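Local structure of SsDNA-binding protein essential for mitochondrial genome maintenance (Saccharomyces cerevisiae, 6CQK) at residues A[66-77]-A[89-100]. The protein binds single-stranded DNA preferentially and cooperatively, takes part in mitochondrial DNA replication and stimulates the PIF1 helicase. Sequence-based numbering, arbitrary orientation.
Sequences ALVYVEADAANY and TLSLVQKDINLL
Val-70 and Ile-97, Ala-75 and Ser-91 are among the facing pairs of a long antiparallel beta hairpin, strands 67-77 and 89-99, in the OB fold of this single-strand binding protein. The axes run at 142°, and strand 67-77 also bonds through its backbone to strand 3-20, closing the OB barrel.

Paired backbone bonds set the register: Tyr-69 N gives to Asn-98 O and Asn-98 N to Tyr-69 O, both at 2.9 Å, and the same reciprocal pattern joins Asp-73 to Val-93, Ala-75 to Ser-91 and Tyr-77 to Thr-89. A classic bulge shifts the register by one, Lys-95 and Asp-96 standing across from the single residue Glu-71: Lys-95 N reaches Glu-71 O at 2.8 Å, whereas the bond from Asp-96 N to that oxygen is weak, at 3.3 Å.

Apolar contacts line the face of Val-68, Val-70, Ala-72 and Ala-74. Ile-97 turns CG1 away from its own N (chi1 177°), which carries CD1 to 3.8 Å from Val-68 CG1 and near Val-70 CG2. Further along, Leu-92 CD2 rests 3.8 Å from Ala-74 CB; Leu-92 also packs on Tyr-45 and Ile-47.

The other face is richer in polar and charged groups. Glu-71 OE1 lies 4.3 Å from Asp-96 OD2, like charges that would probably disfavour full ionisation of both, though Lys-5 offers Glu-71 a weak, long counter-charge. Asn-98 CB meets the Tyr-69 ring obliquely, while its OD1 accepts from Met-1 N of a neighbouring subunit. Tyr-69 OH donates to Glu-71 OE2 at 3.0 Å, approaching from above the carboxylate plane, 45° out of it.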
loop_
_atom_site.group_PDB
_atom_site.type_symbol
_atom_site.label_atom_id
_atom_site.label_comp_id
_atom_site.label_asym_id
_atom_site.label_seq_id
_atom_site.Cartn_x
_atom_site.Cartn_y
_atom_site.Cartn_z
ATOM N N ALA A 66 14.906 -11.555 -10.352
ATOM C CA ALA A 66 13.563 -11.856 -9.872
ATOM C C ALA A 66 12.643 -10.649 -9.808
ATOM O O ALA A 66 13.001 -9.608 -9.259
ATOM C CB ALA A 66 13.638 -12.452 -8.505
ATOM N N LEU A 67 11.468 -10.790 -10.416
ATOM C CA LEU A 67 10.363 -9.855 -10.172
ATOM C C LEU A 67 9.845 -10.077 -8.759
ATOM O O LEU A 67 9.403 -11.183 -8.434
ATOM C CB LEU A 67 9.225 -10.053 -11.165
ATOM C CG LEU A 67 8.140 -8.998 -11.131
ATOM C CD1 LEU A 67 8.701 -7.653 -11.514
ATOM C CD2 LEU A 67 6.972 -9.333 -12.037
ATOM N N VAL A 68 9.922 -9.021 -7.953
ATOM C CA VAL A 68 9.495 -9.042 -6.555
ATOM C C VAL A 68 8.496 -7.936 -6.242
ATOM O O VAL A 68 8.424 -6.928 -6.955
ATOM C CB VAL A 68 10.664 -8.865 -5.599
ATOM C CG1 VAL A 68 11.563 -10.028 -5.750
ATOM C CG2 VAL A 68 11.437 -7.580 -5.845
ATOM N N TYR A 69 7.732 -8.114 -5.169
ATOM C CA TYR A 69 6.908 -7.013 -4.592
ATOM C C TYR A 69 7.422 -6.843 -3.181
ATOM O O TYR A 69 7.311 -7.771 -2.398
ATOM C CB TYR A 69 5.426 -7.352 -4.620
ATOM C CG TYR A 69 4.564 -6.504 -3.740
ATOM C CD1 TYR A 69 4.320 -6.847 -2.430
ATOM C CD2 TYR A 69 3.953 -5.383 -4.223
ATOM C CE1 TYR A 69 3.510 -6.088 -1.627
ATOM C CE2 TYR A 69 3.163 -4.596 -3.419
ATOM C CZ TYR A 69 2.940 -4.958 -2.124
ATOM O OH TYR A 69 2.112 -4.151 -1.356
ATOM N N VAL A 70 8.065 -5.714 -2.901
ATOM C CA VAL A 70 8.703 -5.467 -1.620
ATOM C C VAL A 70 7.973 -4.345 -0.937
ATOM O O VAL A 70 7.528 -3.380 -1.580
ATOM C CB VAL A 70 10.127 -5.022 -1.798
ATOM C CG1 VAL A 70 10.712 -4.494 -0.499
ATOM C CG2 VAL A 70 10.959 -6.146 -2.393
ATOM N N GLU A 71 7.789 -4.484 0.372
ATOM C CA GLU A 71 7.309 -3.381 1.202
ATOM C C GLU A 71 8.417 -3.053 2.177
ATOM O O GLU A 71 9.014 -3.935 2.719
ATOM C CB GLU A 71 6.105 -3.778 2.004
ATOM C CG GLU A 71 4.902 -4.041 1.178
ATOM C CD GLU A 71 3.763 -4.600 1.971
ATOM O OE1 GLU A 71 3.930 -5.482 2.868
ATOM O OE2 GLU A 71 2.679 -4.096 1.637
ATOM N N ALA A 72 8.698 -1.780 2.360
ATOM C CA ALA A 72 9.836 -1.384 3.147
ATOM C C ALA A 72 9.532 -0.100 3.926
ATOM O O ALA A 72 8.899 0.818 3.400
ATOM C CB ALA A 72 11.074 -1.172 2.211
ATOM N N ASP A 73 10.051 -0.021 5.143
ATOM C CA ASP A 73 9.985 1.230 5.891
ATOM C C ASP A 73 10.975 2.209 5.350
ATOM O O ASP A 73 12.132 1.843 5.119
ATOM C CB ASP A 73 10.171 0.987 7.402
ATOM C CG ASP A 73 8.894 0.470 8.027
ATOM O OD1 ASP A 73 7.802 0.978 7.659
ATOM O OD2 ASP A 73 8.926 -0.505 8.789
ATOM N N ALA A 74 10.521 3.421 5.131
ATOM C CA ALA A 74 11.351 4.473 4.579
ATOM C C ALA A 74 11.760 5.529 5.586
ATOM O O ALA A 74 10.923 5.982 6.363
ATOM C CB ALA A 74 10.618 5.162 3.427
ATOM N N ALA A 75 13.026 5.939 5.532
ATOM C CA ALA A 75 13.537 7.090 6.289
ATOM C C ALA A 75 14.540 7.869 5.480
ATOM O O ALA A 75 15.043 7.365 4.503
ATOM C CB ALA A 75 14.220 6.611 7.531
ATOM N N ASN A 76 14.808 9.093 5.899
ATOM C CA ASN A 76 15.807 9.935 5.294
ATOM C C ASN A 76 16.903 10.094 6.286
ATOM O O ASN A 76 16.619 10.461 7.387
ATOM C CB ASN A 76 15.180 11.286 4.884
ATOM C CG ASN A 76 14.617 11.274 3.439
ATOM O OD1 ASN A 76 15.056 10.519 2.536
ATOM N ND2 ASN A 76 13.638 12.135 3.211
ATOM N N TYR A 77 18.139 9.763 5.919
ATOM C CA TYR A 77 19.334 9.981 6.745
ATOM C C TYR A 77 20.413 10.859 6.091
ATOM O O TYR A 77 20.801 10.601 4.947
ATOM C CB TYR A 77 19.970 8.642 7.065
ATOM C CG TYR A 77 19.092 7.640 7.797
ATOM C CD1 TYR A 77 18.001 8.027 8.615
ATOM C CD2 TYR A 77 19.377 6.275 7.695
ATOM C CE1 TYR A 77 17.235 7.078 9.288
ATOM C CE2 TYR A 77 18.613 5.326 8.366
ATOM C CZ TYR A 77 17.541 5.737 9.161
ATOM O OH TYR A 77 16.783 4.792 9.792
ATOM N N THR A 89 19.993 10.934 2.302
ATOM C CA THR A 89 19.789 9.678 1.644
ATOM C C THR A 89 18.601 8.881 2.188
ATOM O O THR A 89 18.222 8.945 3.368
ATOM C CB THR A 89 21.103 8.832 1.658
ATOM O OG1 THR A 89 21.089 8.005 0.476
ATOM C CG2 THR A 89 21.164 7.975 2.932
ATOM N N LEU A 90 18.062 8.081 1.300
ATOM C CA LEU A 90 16.877 7.329 1.575
ATOM C C LEU A 90 17.187 5.916 2.049
ATOM O O LEU A 90 17.795 5.175 1.328
ATOM C CB LEU A 90 16.067 7.246 0.319
ATOM C CG LEU A 90 14.774 6.435 0.376
ATOM C CD1 LEU A 90 13.688 7.113 1.210
ATOM C CD2 LEU A 90 14.285 6.206 -1.043
ATOM N N SER A 91 16.724 5.548 3.246
ATOM C CA SER A 91 16.887 4.230 3.766
ATOM C C SER A 91 15.580 3.538 3.602
ATOM O O SER A 91 14.535 4.098 3.940
ATOM C CB SER A 91 17.181 4.287 5.230
ATOM O OG SER A 91 16.977 3.008 5.778
ATOM N N LEU A 92 15.643 2.286 3.159
ATOM C CA LEU A 92 14.465 1.465 2.866
ATOM C C LEU A 92 14.713 0.131 3.470
ATOM O O LEU A 92 15.554 -0.641 2.969
ATOM C CB LEU A 92 14.295 1.270 1.410
ATOM C CG LEU A 92 13.754 2.437 0.601
ATOM C CD1 LEU A 92 13.822 2.064 -0.859
ATOM C CD2 LEU A 92 12.328 2.792 0.960
ATOM N N VAL A 93 14.055 -0.118 4.609
ATOM C CA VAL A 93 14.303 -1.318 5.374
ATOM C C VAL A 93 13.185 -2.247 5.139
ATOM O O VAL A 93 12.018 -1.877 5.339
ATOM C CB VAL A 93 14.433 -0.999 6.851
ATOM C CG1 VAL A 93 14.515 -2.285 7.635
ATOM C CG2 VAL A 93 15.688 -0.167 7.058
ATOM N N GLN A 94 13.514 -3.428 4.634
ATOM C CA GLN A 94 12.508 -4.371 4.133
ATOM C C GLN A 94 11.592 -4.887 5.241
ATOM O O GLN A 94 12.063 -5.213 6.281
ATOM C CB GLN A 94 13.207 -5.532 3.441
ATOM C CG GLN A 94 12.262 -6.566 2.884
ATOM C CD GLN A 94 12.943 -7.621 2.040
ATOM O OE1 GLN A 94 13.787 -7.316 1.199
ATOM N NE2 GLN A 94 12.585 -8.866 2.264
ATOM N N LYS A 95 10.280 -4.898 5.011
ATOM C CA LYS A 95 9.284 -5.463 5.933
ATOM C C LYS A 95 8.624 -6.722 5.407
ATOM O O LYS A 95 8.174 -7.562 6.145
ATOM C CB LYS A 95 8.267 -4.373 6.276
ATOM C CG LYS A 95 8.801 -3.286 7.202
ATOM C CD LYS A 95 9.769 -3.924 8.240
ATOM C CE LYS A 95 10.635 -2.983 9.070
ATOM N NZ LYS A 95 11.922 -3.571 9.545
ATOM N N ASP A 96 8.652 -6.918 4.113
ATOM C CA ASP A 96 8.008 -8.053 3.538
ATOM C C ASP A 96 8.452 -8.249 2.139
ATOM O O ASP A 96 8.841 -7.277 1.530
ATOM C CB ASP A 96 6.527 -7.810 3.569
ATOM C CG ASP A 96 5.867 -8.844 4.260
ATOM O OD1 ASP A 96 5.857 -9.990 3.748
ATOM O OD2 ASP A 96 5.523 -8.511 5.402
ATOM N N ILE A 97 8.446 -9.478 1.649
ATOM C CA ILE A 97 8.732 -9.701 0.269
ATOM C C ILE A 97 7.848 -10.759 -0.297
ATOM O O ILE A 97 7.576 -11.738 0.359
ATOM C CB ILE A 97 10.229 -9.974 -0.009
ATOM C CG1 ILE A 97 10.436 -10.273 -1.509
ATOM C CG2 ILE A 97 10.785 -11.080 0.828
ATOM C CD1 ILE A 97 11.844 -10.015 -1.969
ATOM N N ASN A 98 7.379 -10.529 -1.525
ATOM C CA ASN A 98 6.654 -11.490 -2.356
ATOM C C ASN A 98 7.504 -11.806 -3.601
ATOM O O ASN A 98 7.940 -10.911 -4.313
ATOM C CB ASN A 98 5.348 -10.832 -2.749
ATOM C CG ASN A 98 4.224 -11.785 -2.749
ATOM O OD1 ASN A 98 4.124 -12.569 -3.669
ATOM N ND2 ASN A 98 3.334 -11.713 -1.753
ATOM N N LEU A 99 7.811 -13.071 -3.823
ATOM C CA LEU A 99 8.478 -13.478 -5.022
ATOM C C LEU A 99 7.376 -13.672 -6.021
ATOM O O LEU A 99 6.492 -14.466 -5.791
ATOM C CB LEU A 99 9.234 -14.764 -4.808
ATOM C CG LEU A 99 9.934 -15.160 -6.076
ATOM C CD1 LEU A 99 11.066 -14.186 -6.421
ATOM C CD2 LEU A 99 10.451 -16.573 -5.949
ATOM N N LEU A 100 7.386 -12.880 -7.095
ATOM C CA LEU A 100 6.376 -12.975 -8.150
ATOM C C LEU A 100 6.834 -13.896 -9.242
ATOM O O LEU A 100 6.053 -14.680 -9.746
ATOM C CB LEU A 100 6.073 -11.589 -8.700
ATOM C CG LEU A 100 5.639 -10.582 -7.621
ATOM C CD1 LEU A 100 5.401 -9.216 -8.223
ATOM C CD2 LEU A 100 4.375 -11.063 -6.927
#